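Local coordinates for 2L protein (Yaba-like disease virus, PDB 3IT8), which probably binds tumour necrosis factor of the host, using a viral version of the MHC class I fold with an Ig-like domain, at residues Ile1-Asn6 against Phe21-Asn26; Asp27-Lys32 against Val44-Asp49; Leu93-Tyr98 against Ala153-Phe158; Ser56-Gly61 against Ile167-Lys172. All coordinates share one frame; numbering follows the deposited sequence.

In the fold
From the N terminus, contact 1 closes the first beta hairpin, strands 2-10 and 18-25, and contact 2 then closes the second, strands 28-36 and 41-47. The two follow in series and meet where Asp23 pairs with Val30 and Thr31. Contact 4 closes a much longer loop, from the connection ahead of helix 61-82 to the C-terminal part of helix 148-174; its Tyr170 meets Tyr5 and Asp23 of contact 1. Contact 3 falls within that span and sets an earlier part of the same helix on strand 90-100. Contacts 1, 2 and 3 all reach one sheet, in which strands 2-10 and 90-100 are neighbours. Together they describe an MHC-like platform: an eight-stranded antiparallel sheet carrying two helices.

Contact 1. Residues Ile1-Asn6 against Phe21-Asn26; sequences ITLKYN and FYDHYN. With NAG (2-acetamido-2-deoxy-beta-D-glucopyranose), chain M.
The first hairpin of an MHC-like platform is closed where Ile1-Asn6 pairs with Phe21-Asn26, the two strands running antiparallel at 172°. Lys4 and His24 form a hydrogen-bonded pair, with Lys4 N to His24 O at 2.8 Å and His24 N to Lys4 O at 2.9 Å. Asn6 and Tyr22 repeat the pattern, while at the other end the Asn26 side chain extends it, its OD1 accepting Thr2 N at 3.0 Å.

Side chains alternate between two faces. On one, the edge of Phe21 points into the face of Tyr5, a T-shaped pair with centroids 5.5 Å apart and planes at 77°. The Asp23 carboxylate lies beside the Tyr5 ring, and Leu3 CD1 reaches Asp23 OD1 at 3.6 Å. Asp23 OD2 and Tyr5 OH both hydrogen-bond Tyr170 OH on helix 148-174, and Asp23 OD2 also Tyr64 OH on helix 61-82, which places this face under both helices.

The opposite face carries Lys4, His24, Tyr22 and Asn6, whose ND2 bears an N-linked sugar. Bent at chi3 (72°), Lys4 hydrogen-bonds the sugar O7 through NZ at 2.9 Å. An antiparallel hairpin packed under helices on one face is consistent with an MHC-like platform floor.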
loop_
_atom_site.group_PDB
_atom_site.type_symbol
_atom_site.label_atom_id
_atom_site.label_comp_id
_atom_site.label_asym_id
_atom_site.label_seq_id
_atom_site.Cartn_x
_atom_site.Cartn_y
_atom_site.Cartn_z
ATOM N N ILE D 1 -14.331 29.963 -7.350
ATOM C CA ILE D 1 -13.494 31.013 -6.709
ATOM C C ILE D 1 -12.249 31.331 -7.522
ATOM O O ILE D 1 -11.777 30.521 -8.328
ATOM C CB ILE D 1 -13.065 30.611 -5.294
ATOM C CG1 ILE D 1 -12.377 29.250 -5.321
ATOM C CG2 ILE D 1 -14.268 30.595 -4.381
ATOM C CD1 ILE D 1 -11.897 28.786 -3.951
ATOM N N THR D 2 -11.712 32.522 -7.281
ATOM C CA THR D 2 -10.561 33.011 -8.010
ATOM C C THR D 2 -9.568 33.800 -7.181
ATOM O O THR D 2 -9.950 34.532 -6.270
ATOM C CB THR D 2 -11.051 33.891 -9.177
ATOM O OG1 THR D 2 -10.964 33.140 -10.386
ATOM C CG2 THR D 2 -10.246 35.193 -9.293
ATOM N N LEU D 3 -8.287 33.630 -7.496
ATOM C CA LEU D 3 -7.231 34.401 -6.842
ATOM C C LEU D 3 -6.321 34.975 -7.951
ATOM O O LEU D 3 -5.685 34.227 -8.693
ATOM C CB LEU D 3 -6.424 33.537 -5.874
ATOM C CG LEU D 3 -5.382 34.334 -5.059
ATOM C CD1 LEU D 3 -6.035 35.492 -4.324
ATOM C CD2 LEU D 3 -4.711 33.425 -4.048
ATOM N N LYS D 4 -6.278 36.298 -8.081
ATOM C CA LYS D 4 -5.462 36.916 -9.123
ATOM C C LYS D 4 -4.469 37.957 -8.610
ATOM O O LYS D 4 -4.833 38.819 -7.817
ATOM C CB LYS D 4 -6.372 37.564 -10.176
ATOM C CG LYS D 4 -5.611 38.147 -11.344
ATOM C CD LYS D 4 -6.518 38.767 -12.399
ATOM C CE LYS D 4 -7.139 40.075 -11.945
ATOM N NZ LYS D 4 -7.899 40.750 -13.048
ATOM N N TYR D 5 -3.220 37.860 -9.062
ATOM C CA TYR D 5 -2.155 38.802 -8.711
ATOM C C TYR D 5 -1.769 39.571 -9.982
ATOM O O TYR D 5 -1.509 38.969 -11.028
ATOM C CB TYR D 5 -0.939 38.056 -8.176
ATOM C CG TYR D 5 -1.081 37.555 -6.756
ATOM C CD1 TYR D 5 -2.293 37.654 -6.074
ATOM C CD2 TYR D 5 -0.006 36.965 -6.093
ATOM C CE1 TYR D 5 -2.435 37.173 -4.763
ATOM C CE2 TYR D 5 -0.137 36.475 -4.785
ATOM C CZ TYR D 5 -1.352 36.582 -4.132
ATOM O OH TYR D 5 -1.488 36.085 -2.858
ATOM N N ASN D 6 -1.731 40.893 -9.901
ATOM C CA ASN D 6 -1.411 41.727 -11.059
ATOM C C ASN D 6 -0.320 42.722 -10.689
ATOM O O ASN D 6 -0.525 43.579 -9.838
ATOM C CB ASN D 6 -2.689 42.470 -11.517
ATOM C CG ASN D 6 -2.483 43.359 -12.745
ATOM O OD1 ASN D 6 -1.369 43.508 -13.259
ATOM N ND2 ASN D 6 -3.589 43.955 -13.196
ATOM N N PHE D 21 0.415 46.987 -7.750
ATOM C CA PHE D 21 0.139 45.586 -7.549
ATOM C C PHE D 21 -1.269 45.444 -6.996
ATOM O O PHE D 21 -1.678 46.192 -6.114
ATOM C CB PHE D 21 1.113 44.982 -6.557
ATOM C CG PHE D 21 0.694 43.634 -6.095
ATOM C CD1 PHE D 21 0.870 42.523 -6.914
ATOM C CD2 PHE D 21 0.043 43.479 -4.869
ATOM C CE1 PHE D 21 0.399 41.277 -6.524
ATOM C CE2 PHE D 21 -0.430 42.242 -4.467
ATOM C CZ PHE D 21 -0.254 41.135 -5.296
ATOM N N TYR D 22 -2.012 44.479 -7.521
ATOM C CA TYR D 22 -3.364 44.238 -7.046
ATOM C C TYR D 22 -3.536 42.774 -6.715
ATOM O O TYR D 22 -3.089 41.904 -7.454
ATOM C CB TYR D 22 -4.416 44.628 -8.094
ATOM C CG TYR D 22 -4.508 46.107 -8.386
ATOM C CD1 TYR D 22 -3.981 46.636 -9.565
ATOM C CD2 TYR D 22 -5.114 46.982 -7.481
ATOM C CE1 TYR D 22 -4.056 47.999 -9.839
ATOM C CE2 TYR D 22 -5.190 48.349 -7.743
ATOM C CZ TYR D 22 -4.663 48.850 -8.926
ATOM O OH TYR D 22 -4.762 50.195 -9.216
ATOM N N ASP D 23 -4.182 42.515 -5.585
ATOM C CA ASP D 23 -4.487 41.166 -5.127
ATOM C C ASP D 23 -6.021 41.078 -5.123
ATOM O O ASP D 23 -6.689 41.765 -4.349
ATOM C CB ASP D 23 -3.959 40.964 -3.712
ATOM C CG ASP D 23 -4.147 39.546 -3.217
ATOM O OD1 ASP D 23 -5.126 38.895 -3.624
ATOM O OD2 ASP D 23 -3.328 39.076 -2.402
ATOM N N HIS D 24 -6.584 40.248 -5.992
ATOM C CA HIS D 24 -8.038 40.103 -6.067
ATOM C C HIS D 24 -8.529 38.689 -5.789
ATOM O O HIS D 24 -8.081 37.723 -6.423
ATOM C CB HIS D 24 -8.547 40.503 -7.449
ATOM C CG HIS D 24 -8.553 41.974 -7.697
ATOM N ND1 HIS D 24 -9.476 42.819 -7.125
ATOM C CD2 HIS D 24 -7.775 42.747 -8.489
ATOM C CE1 HIS D 24 -9.272 44.049 -7.555
ATOM N NE2 HIS D 24 -8.245 44.033 -8.386
ATOM N N TYR D 25 -9.438 38.564 -4.828
ATOM C CA TYR D 25 -10.064 37.273 -4.514
ATOM C C TYR D 25 -11.449 37.424 -5.148
ATOM O O TYR D 25 -12.248 38.242 -4.692
ATOM C CB TYR D 25 -10.210 37.079 -3.018
ATOM C CG TYR D 25 -10.927 35.807 -2.707
ATOM C CD1 TYR D 25 -10.334 34.572 -2.966
ATOM C CD2 TYR D 25 -12.229 35.822 -2.219
ATOM C CE1 TYR D 25 -11.022 33.380 -2.750
ATOM C CE2 TYR D 25 -12.928 34.634 -1.998
ATOM C CZ TYR D 25 -12.317 33.420 -2.267
ATOM O OH TYR D 25 -13.004 32.249 -2.059
ATOM N N ASN D 26 -11.740 36.652 -6.195
ATOM C CA ASN D 26 -13.013 36.805 -6.909
ATOM C C ASN D 26 -12.931 38.236 -7.407
ATOM O O ASN D 26 -11.889 38.643 -7.909
ATOM C CB ASN D 26 -14.221 36.646 -5.984
ATOM C CG ASN D 26 -14.476 35.207 -5.608
ATOM O OD1 ASN D 26 -13.893 34.292 -6.183
ATOM N ND2 ASN D 26 -15.366 34.996 -4.646
HETATM C C1 NAG M . -3.546 45.007 -14.201
HETATM C C2 NAG M . -4.725 44.842 -15.162
HETATM C C3 NAG M . -4.691 45.962 -16.223
HETATM C C4 NAG M . -4.712 47.333 -15.531
HETATM C C5 NAG M . -3.508 47.380 -14.574
HETATM C C6 NAG M . -3.395 48.688 -13.810
HETATM C C7 NAG M . -5.437 42.544 -15.368
HETATM C C8 NAG M . -5.610 41.358 -16.294
HETATM N N2 NAG M . -4.653 43.535 -15.789
HETATM O O3 NAG M . -5.798 45.848 -17.105
HETATM O O4 NAG M . -4.660 48.399 -16.494
HETATM O O5 NAG M . -3.602 46.305 -13.598
HETATM O O6 NAG M . -4.311 48.739 -12.727
HETATM O O7 NAG M . -6.009 42.556 -14.283
#

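Contact 2. Residues Asp27-Lys32 against Val44-Asp49; sequences DQLVTK and VNFRAD
Leu29 meets Phe46 over the flat of its ring: the CD2 methyl stands 4.0 Å from the ring centroid of Phe46, 28° off the normal, a CH-pi contact. The ring is available there because Phe46 CG is anti to the backbone N (chi1 -179°), carrying it along the strand toward Leu29. Lys32 shares this face, its CB 3.8 Å from Phe46 CB, and its extended chain passes across Asn45, with CE 3.7 Å from Asn45 ND2. That amide nitrogen is hydrogen-bonded to Ser34 OG.

The backbone explains why Asn45 and Phe46 both crowd Lys32: they form a classic beta bulge in the second hairpin of the MHC-like sheet. Lys32 O takes Asn45 N at 2.8 Å and, weakly, Phe46 N at 3.4 Å. In return, Lys32 N donates to Phe46 O at 3.1 Å. Further along, Ala48 N binds Val30 O at 2.9 Å, while Ala48 CB turns toward Leu29 O, 3.6 Å distant. Val30 and Thr31 make a second bulge, against Asp23 of strand 18-25.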
loop_
_atom_site.group_PDB
_atom_site.type_symbol
_atom_site.label_atom_id
_atom_site.label_comp_id
_atom_site.label_asym_id
_atom_site.label_seq_id
_atom_site.Cartn_x
_atom_site.Cartn_y
_atom_site.Cartn_z
ATOM N N ASP D 27 -14.002 39.006 -7.261
ATOM C CA ASP D 27 -13.960 40.398 -7.696
ATOM C C ASP D 27 -13.661 41.335 -6.526
ATOM O O ASP D 27 -13.841 42.540 -6.643
ATOM C CB ASP D 27 -15.277 40.809 -8.379
ATOM C CG ASP D 27 -16.507 40.564 -7.511
ATOM O OD1 ASP D 27 -16.364 40.116 -6.342
ATOM O OD2 ASP D 27 -17.633 40.827 -8.005
ATOM N N GLN D 28 -13.188 40.778 -5.411
ATOM C CA GLN D 28 -12.888 41.562 -4.211
ATOM C C GLN D 28 -11.426 42.009 -4.065
ATOM O O GLN D 28 -10.519 41.183 -3.948
ATOM C CB GLN D 28 -13.243 40.767 -2.957
ATOM C CG GLN D 28 -14.638 40.245 -2.919
ATOM C CD GLN D 28 -15.661 41.346 -2.975
ATOM O OE1 GLN D 28 -16.261 41.597 -4.027
ATOM N NE2 GLN D 28 -15.870 42.019 -1.841
ATOM N N LEU D 29 -11.192 43.315 -4.039
ATOM C CA LEU D 29 -9.835 43.792 -3.881
ATOM C C LEU D 29 -9.354 43.405 -2.477
ATOM O O LEU D 29 -10.039 43.630 -1.490
ATOM C CB LEU D 29 -9.782 45.306 -4.066
ATOM C CG LEU D 29 -8.409 45.910 -3.780
ATOM C CD1 LEU D 29 -7.379 45.310 -4.747
ATOM C CD2 LEU D 29 -8.479 47.436 -3.891
ATOM N N VAL D 30 -8.177 42.809 -2.390
ATOM C CA VAL D 30 -7.641 42.411 -1.103
ATOM C C VAL D 30 -6.444 43.272 -0.703
ATOM O O VAL D 30 -6.292 43.632 0.465
ATOM C CB VAL D 30 -7.189 40.954 -1.128
ATOM C CG1 VAL D 30 -6.592 40.569 0.213
ATOM C CG2 VAL D 30 -8.352 40.067 -1.461
ATOM N N THR D 31 -5.594 43.596 -1.676
ATOM C CA THR D 31 -4.413 44.401 -1.418
ATOM C C THR D 31 -4.010 45.238 -2.604
ATOM O O THR D 31 -4.077 44.776 -3.741
ATOM C CB THR D 31 -3.219 43.519 -1.090
ATOM O OG1 THR D 31 -3.438 42.877 0.160
ATOM C CG2 THR D 31 -1.959 44.326 -1.003
ATOM N N LYS D 32 -3.602 46.473 -2.335
ATOM C CA LYS D 32 -3.104 47.344 -3.383
ATOM C C LYS D 32 -1.775 47.863 -2.897
ATOM O O LYS D 32 -1.645 48.268 -1.738
ATOM C CB LYS D 32 -4.014 48.530 -3.654
ATOM C CG LYS D 32 -3.424 49.449 -4.710
ATOM C CD LYS D 32 -4.266 50.679 -4.956
ATOM C CE LYS D 32 -3.608 51.581 -5.975
ATOM N NZ LYS D 32 -4.363 52.850 -6.149
ATOM N N VAL D 44 1.737 49.717 1.043
ATOM C CA VAL D 44 0.414 49.117 0.937
ATOM C C VAL D 44 -0.567 50.255 1.033
ATOM O O VAL D 44 -0.583 50.967 2.036
ATOM C CB VAL D 44 0.136 48.139 2.076
ATOM C CG1 VAL D 44 -1.284 47.632 1.969
ATOM C CG2 VAL D 44 1.114 46.988 2.012
ATOM N N ASN D 45 -1.371 50.442 -0.006
ATOM C CA ASN D 45 -2.348 51.525 -0.013
ATOM C C ASN D 45 -3.692 51.026 0.478
ATOM O O ASN D 45 -4.463 51.761 1.080
ATOM C CB ASN D 45 -2.530 52.090 -1.419
ATOM C CG ASN D 45 -1.223 52.385 -2.100
ATOM O OD1 ASN D 45 -0.345 53.027 -1.529
ATOM N ND2 ASN D 45 -1.088 51.924 -3.340
ATOM N N PHE D 46 -3.970 49.761 0.222
ATOM C CA PHE D 46 -5.239 49.194 0.619
ATOM C C PHE D 46 -5.092 47.773 1.110
ATOM O O PHE D 46 -4.268 46.993 0.616
ATOM C CB PHE D 46 -6.194 49.209 -0.569
ATOM C CG PHE D 46 -7.550 48.672 -0.254
ATOM C CD1 PHE D 46 -8.563 49.521 0.162
ATOM C CD2 PHE D 46 -7.813 47.304 -0.340
ATOM C CE1 PHE D 46 -9.821 49.019 0.489
ATOM C CE2 PHE D 46 -9.066 46.790 -0.011
ATOM C CZ PHE D 46 -10.071 47.652 0.403
ATOM N N ARG D 47 -5.909 47.438 2.092
ATOM C CA ARG D 47 -5.942 46.089 2.635
ATOM C C ARG D 47 -7.358 45.783 3.093
ATOM O O ARG D 47 -7.871 46.449 3.985
ATOM C CB ARG D 47 -5.007 45.944 3.819
ATOM C CG ARG D 47 -5.076 44.548 4.392
ATOM C CD ARG D 47 -4.314 43.564 3.522
ATOM N NE ARG D 47 -2.945 43.407 4.011
ATOM C CZ ARG D 47 -1.883 43.180 3.242
ATOM N NH1 ARG D 47 -2.020 43.085 1.926
ATOM N NH2 ARG D 47 -0.678 43.045 3.792
ATOM N N ALA D 48 -7.998 44.791 2.483
ATOM C CA ALA D 48 -9.356 44.428 2.876
ATOM C C ALA D 48 -9.401 44.112 4.372
ATOM O O ALA D 48 -8.520 43.431 4.903
ATOM C CB ALA D 48 -9.832 43.238 2.081
ATOM N N ASP D 49 -10.430 44.626 5.042
ATOM C CA ASP D 49 -10.615 44.433 6.479
ATOM C C ASP D 49 -10.750 42.962 6.891
ATOM O O ASP D 49 -10.358 42.589 7.990
ATOM C CB ASP D 49 -11.849 45.212 6.941
ATOM C CG ASP D 49 -13.073 44.924 6.085
ATOM O OD1 ASP D 49 -13.066 45.293 4.888
ATOM O OD2 ASP D 49 -14.040 44.323 6.605
#

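Contact 3. Residues Leu93-Tyr98 against Ala153-Phe158; sequences LITGCY and AYLGGF
Thr95 is where strand 90-100 and helix 148-174 pack closely, between Leu155 and Phe158. Its OG1 lies 3.6 Å from Leu155 CD1 and 3.7 Å from Phe158 CD2, near the plane of the Phe158 ring, and its CG2 comes within 3.9 Å of the same CD2. The ring therefore presents an edge, not a face, to the threonine hydroxyl; it also stacks with Tyr5 of the neighbouring strand. In Thr95 the hydroxyl is the branch opposite the backbone N (chi1 -170°), and both of its branches touch the helix.

Away from this point the fit slackens. Leu93 CD1 approaches Leu155 CD2 only to 4.3 Å, and Gly96 CA stands at the same distance, 4.3 Å, from Phe158 CE2. The axes of segments 93-98 and 153-158 approach to 9.2 Å at 25°, and on the helix it is Leu155 and Phe158 that make the contacts. Ala153 is exposed, and Tyr154 packs instead on helix 61-82.

No hydrogen bond joins the two segments. Thr95 OG1 is bonded to Tyr107 O in the adjacent strand, and its polarity is thus met within the sheet. The chemistry implies that helix and strand here hold together by buried van der Waals contact.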
loop_
_atom_site.group_PDB
_atom_site.type_symbol
_atom_site.label_atom_id
_atom_site.label_comp_id
_atom_site.label_asym_id
_atom_site.label_seq_id
_atom_site.Cartn_x
_atom_site.Cartn_y
_atom_site.Cartn_z
ATOM N N LEU D 93 2.637 41.471 -14.958
ATOM C CA LEU D 93 2.884 40.088 -14.578
ATOM C C LEU D 93 1.572 39.567 -13.998
ATOM O O LEU D 93 1.190 39.920 -12.892
ATOM C CB LEU D 93 3.980 39.997 -13.532
ATOM C CG LEU D 93 4.180 38.566 -13.024
ATOM C CD1 LEU D 93 4.537 37.673 -14.192
ATOM C CD2 LEU D 93 5.272 38.515 -11.946
ATOM N N ILE D 94 0.870 38.741 -14.761
ATOM C CA ILE D 94 -0.413 38.200 -14.328
ATOM C C ILE D 94 -0.235 36.770 -13.855
ATOM O O ILE D 94 0.180 35.899 -14.610
ATOM C CB ILE D 94 -1.436 38.207 -15.488
ATOM C CG1 ILE D 94 -1.560 39.613 -16.071
ATOM C CG2 ILE D 94 -2.791 37.739 -14.997
ATOM C CD1 ILE D 94 -1.900 40.653 -15.059
ATOM N N THR D 95 -0.540 36.519 -12.593
ATOM C CA THR D 95 -0.396 35.170 -12.062
ATOM C C THR D 95 -1.511 34.928 -11.055
ATOM O O THR D 95 -1.973 35.866 -10.412
ATOM C CB THR D 95 0.984 34.991 -11.395
ATOM O OG1 THR D 95 1.197 33.610 -11.090
ATOM C CG2 THR D 95 1.078 35.814 -10.122
ATOM N N GLY D 96 -1.953 33.680 -10.935
ATOM C CA GLY D 96 -3.037 33.361 -10.025
ATOM C C GLY D 96 -3.606 31.982 -10.299
ATOM O O GLY D 96 -3.042 31.213 -11.083
ATOM N N CYS D 97 -4.715 31.648 -9.659
ATOM C CA CYS D 97 -5.316 30.334 -9.863
ATOM C C CYS D 97 -6.835 30.388 -9.756
ATOM O O CYS D 97 -7.412 31.444 -9.474
ATOM C CB CYS D 97 -4.775 29.318 -8.853
ATOM S SG CYS D 97 -5.407 29.508 -7.160
ATOM N N TYR D 98 -7.481 29.245 -9.972
ATOM C CA TYR D 98 -8.931 29.185 -9.936
ATOM C C TYR D 98 -9.469 27.796 -9.650
ATOM O O TYR D 98 -8.823 26.790 -9.933
ATOM C CB TYR D 98 -9.493 29.647 -11.278
ATOM C CG TYR D 98 -9.092 28.741 -12.415
ATOM C CD1 TYR D 98 -9.877 27.643 -12.771
ATOM C CD2 TYR D 98 -7.902 28.956 -13.110
ATOM C CE1 TYR D 98 -9.481 26.777 -13.798
ATOM C CE2 TYR D 98 -7.496 28.104 -14.130
ATOM C CZ TYR D 98 -8.284 27.016 -14.470
ATOM O OH TYR D 98 -7.851 26.159 -15.457
ATOM N N ALA D 153 11.632 30.652 -8.560
ATOM C CA ALA D 153 11.124 30.457 -7.215
ATOM C C ALA D 153 9.845 31.226 -6.890
ATOM O O ALA D 153 8.875 30.639 -6.404
ATOM C CB ALA D 153 12.215 30.809 -6.218
ATOM N N TYR D 154 9.838 32.532 -7.149
ATOM C CA TYR D 154 8.672 33.350 -6.852
ATOM C C TYR D 154 7.498 33.097 -7.774
ATOM O O TYR D 154 6.394 32.865 -7.309
ATOM C CB TYR D 154 9.042 34.833 -6.892
ATOM C CG TYR D 154 10.003 35.236 -5.808
ATOM C CD1 TYR D 154 10.906 36.281 -6.002
ATOM C CD2 TYR D 154 10.010 34.577 -4.585
ATOM C CE1 TYR D 154 11.785 36.657 -5.010
ATOM C CE2 TYR D 154 10.884 34.948 -3.585
ATOM C CZ TYR D 154 11.767 35.986 -3.803
ATOM O OH TYR D 154 12.625 36.360 -2.801
ATOM N N LEU D 155 7.734 33.141 -9.077
ATOM C CA LEU D 155 6.665 32.941 -10.042
ATOM C C LEU D 155 6.373 31.466 -10.247
ATOM O O LEU D 155 5.224 31.017 -10.145
ATOM C CB LEU D 155 7.021 33.596 -11.377
ATOM C CG LEU D 155 6.054 33.301 -12.524
ATOM C CD1 LEU D 155 4.658 33.805 -12.194
ATOM C CD2 LEU D 155 6.572 33.956 -13.795
ATOM N N GLY D 156 7.411 30.702 -10.536
ATOM C CA GLY D 156 7.212 29.284 -10.743
ATOM C C GLY D 156 6.614 28.601 -9.525
ATOM O O GLY D 156 5.673 27.816 -9.646
ATOM N N GLY D 157 7.153 28.898 -8.345
ATOM C CA GLY D 157 6.646 28.278 -7.141
ATOM C C GLY D 157 5.176 28.546 -6.881
ATOM O O GLY D 157 4.398 27.623 -6.592
ATOM N N PHE D 158 4.798 29.817 -6.985
ATOM C CA PHE D 158 3.433 30.243 -6.746
ATOM C C PHE D 158 2.503 29.518 -7.702
ATOM O O PHE D 158 1.438 29.014 -7.305
ATOM C CB PHE D 158 3.323 31.744 -6.971
ATOM C CG PHE D 158 2.026 32.334 -6.502
ATOM C CD1 PHE D 158 1.658 32.267 -5.162
ATOM C CD2 PHE D 158 1.182 32.982 -7.396
ATOM C CE1 PHE D 158 0.466 32.840 -4.721
ATOM C CE2 PHE D 158 -0.009 33.556 -6.966
ATOM C CZ PHE D 158 -0.371 33.487 -5.625
#

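Contact 4. Residues Ser56-Gly61 against Ile167-Lys172; sequences SPHTPG and ILDYQK
Tyr170 reaches from helix 148-174 toward the Ser56-Thr59 turn, and its ring does the touching. From CB the side chain leaves with CG anti to the carbonyl carbon (chi1 -76°), which brings the ring to the turn. CD1 comes first, 4.1 Å from Ser56 OG. CE1 comes nearer, 3.8 Å from Ser56 OG and 3.4 Å from Thr59 OG1. At the tip, OH lies 3.4 Å from Thr59 CG2 and 3.3 Å from Thr59 OG1, a hydrogen bond that is not settled, since the Thr59 proton has another acceptor within reach. Ser56 OG is hydrogen-bonded to Thr59 OG1, and either hydroxyl could be the donor. The two side chains, Thr59 and Tyr170, cross at about a right angle.

The turn itself is type I, closed by Thr59 N to Ser56 O at 2.9 Å. One helix position earlier, Asp169 turns its CB toward Ser56 OG, 3.7 Å away, and its OD2 sits 3.6 Å from Pro57 CD and near the plane of the His58 ring, at its edge. His58 ND1 is hydrogen-bonded to an aromatic side chain of another protein in the assembly.

The main partner of the Tyr170 hydroxyl, Asp23, lies on the sheet, and the ring stacks on Phe51. Tyr170 thus lies between helix 148-174, strands 2-10 and 18-25 beneath, and the loop leading into helix 61-82, whose Tyr64 touches it.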
loop_
_atom_site.group_PDB
_atom_site.type_symbol
_atom_site.label_atom_id
_atom_site.label_comp_id
_atom_site.label_asym_id
_atom_site.label_seq_id
_atom_site.Cartn_x
_atom_site.Cartn_y
_atom_site.Cartn_z
ATOM N N SER D 56 -2.636 33.600 6.272
ATOM C CA SER D 56 -2.453 33.113 4.902
ATOM C C SER D 56 -0.979 32.884 4.604
ATOM O O SER D 56 -0.358 33.602 3.826
ATOM C CB SER D 56 -3.038 34.095 3.887
ATOM O OG SER D 56 -2.960 33.545 2.585
ATOM N N PRO D 57 -0.407 31.858 5.223
ATOM C CA PRO D 57 0.989 31.429 5.109
ATOM C C PRO D 57 1.529 31.348 3.689
ATOM O O PRO D 57 2.727 31.477 3.477
ATOM C CB PRO D 57 0.981 30.047 5.759
ATOM C CG PRO D 57 -0.080 30.174 6.775
ATOM C CD PRO D 57 -1.173 30.900 6.037
ATOM N N HIS D 58 0.649 31.130 2.720
ATOM C CA HIS D 58 1.085 30.980 1.347
ATOM C C HIS D 58 0.965 32.209 0.479
ATOM O O HIS D 58 1.174 32.139 -0.728
ATOM C CB HIS D 58 0.370 29.783 0.733
ATOM C CG HIS D 58 0.717 28.492 1.403
ATOM N ND1 HIS D 58 1.966 27.914 1.297
ATOM C CD2 HIS D 58 0.008 27.701 2.243
ATOM C CE1 HIS D 58 2.009 26.825 2.044
ATOM N NE2 HIS D 58 0.835 26.673 2.630
ATOM N N THR D 59 0.620 33.336 1.092
ATOM C CA THR D 59 0.557 34.587 0.358
ATOM C C THR D 59 1.998 35.056 0.492
ATOM O O THR D 59 2.521 35.114 1.597
ATOM C CB THR D 59 -0.375 35.597 1.027
ATOM O OG1 THR D 59 -1.710 35.081 1.034
ATOM C CG2 THR D 59 -0.360 36.907 0.264
ATOM N N PRO D 60 2.669 35.368 -0.630
ATOM C CA PRO D 60 4.067 35.828 -0.641
ATOM C C PRO D 60 4.408 36.921 0.383
ATOM O O PRO D 60 3.624 37.856 0.602
ATOM C CB PRO D 60 4.256 36.317 -2.073
ATOM C CG PRO D 60 3.304 35.462 -2.859
ATOM C CD PRO D 60 2.084 35.422 -1.983
ATOM N N GLY D 61 5.583 36.802 0.997
ATOM C CA GLY D 61 6.019 37.779 1.981
ATOM C C GLY D 61 6.670 38.986 1.331
ATOM O O GLY D 61 6.760 39.048 0.106
ATOM N N ILE D 167 -5.200 30.254 -2.049
ATOM C CA ILE D 167 -6.594 30.542 -2.362
ATOM C C ILE D 167 -7.554 29.995 -1.321
ATOM O O ILE D 167 -8.597 30.584 -1.066
ATOM C CB ILE D 167 -7.005 30.006 -3.759
ATOM C CG1 ILE D 167 -8.352 30.601 -4.163
ATOM C CG2 ILE D 167 -7.138 28.497 -3.729
ATOM C CD1 ILE D 167 -8.737 30.304 -5.584
ATOM N N LEU D 168 -7.191 28.875 -0.703
ATOM C CA LEU D 168 -8.041 28.266 0.314
ATOM C C LEU D 168 -8.083 29.084 1.608
ATOM O O LEU D 168 -9.093 29.088 2.314
ATOM C CB LEU D 168 -7.589 26.827 0.596
ATOM C CG LEU D 168 -7.727 25.842 -0.584
ATOM C CD1 LEU D 168 -7.275 24.473 -0.157
ATOM C CD2 LEU D 168 -9.167 25.785 -1.081
ATOM N N ASP D 169 -6.996 29.781 1.922
ATOM C CA ASP D 169 -6.977 30.614 3.116
ATOM C C ASP D 169 -7.849 31.853 2.887
ATOM O O ASP D 169 -8.542 32.315 3.798
ATOM C CB ASP D 169 -5.551 31.042 3.464
ATOM C CG ASP D 169 -4.703 29.892 3.981
ATOM O OD1 ASP D 169 -5.217 29.108 4.812
ATOM O OD2 ASP D 169 -3.521 29.784 3.568
ATOM N N TYR D 170 -7.813 32.390 1.670
ATOM C CA TYR D 170 -8.619 33.557 1.353
ATOM C C TYR D 170 -10.082 33.188 1.525
ATOM O O TYR D 170 -10.854 33.913 2.169
ATOM C CB TYR D 170 -8.386 34.019 -0.088
ATOM C CG TYR D 170 -7.083 34.766 -0.321
ATOM C CD1 TYR D 170 -5.859 34.102 -0.301
ATOM C CD2 TYR D 170 -7.075 36.132 -0.594
ATOM C CE1 TYR D 170 -4.666 34.776 -0.555
ATOM C CE2 TYR D 170 -5.884 36.810 -0.848
ATOM C CZ TYR D 170 -4.689 36.121 -0.829
ATOM O OH TYR D 170 -3.511 36.764 -1.111
ATOM N N GLN D 171 -10.455 32.048 0.948
ATOM C CA GLN D 171 -11.818 31.573 1.013
ATOM C C GLN D 171 -12.318 31.518 2.447
ATOM O O GLN D 171 -13.417 31.985 2.733
ATOM C CB GLN D 171 -11.927 30.206 0.370
ATOM C CG GLN D 171 -13.317 29.658 0.427
ATOM C CD GLN D 171 -13.457 28.377 -0.343
ATOM O OE1 GLN D 171 -12.683 27.428 -0.145
ATOM N NE2 GLN D 171 -14.451 28.329 -1.235
ATOM N N LYS D 172 -11.516 30.955 3.349
ATOM C CA LYS D 172 -11.897 30.867 4.761
ATOM C C LYS D 172 -12.213 32.231 5.357
ATOM O O LYS D 172 -13.260 32.421 5.973
ATOM C CB LYS D 172 -10.786 30.246 5.601
ATOM C CG LYS D 172 -10.683 28.758 5.509
ATOM C CD LYS D 172 -9.725 28.229 6.558
ATOM C CE LYS D 172 -9.618 26.699 6.485
ATOM N NZ LYS D 172 -8.838 26.097 7.610
#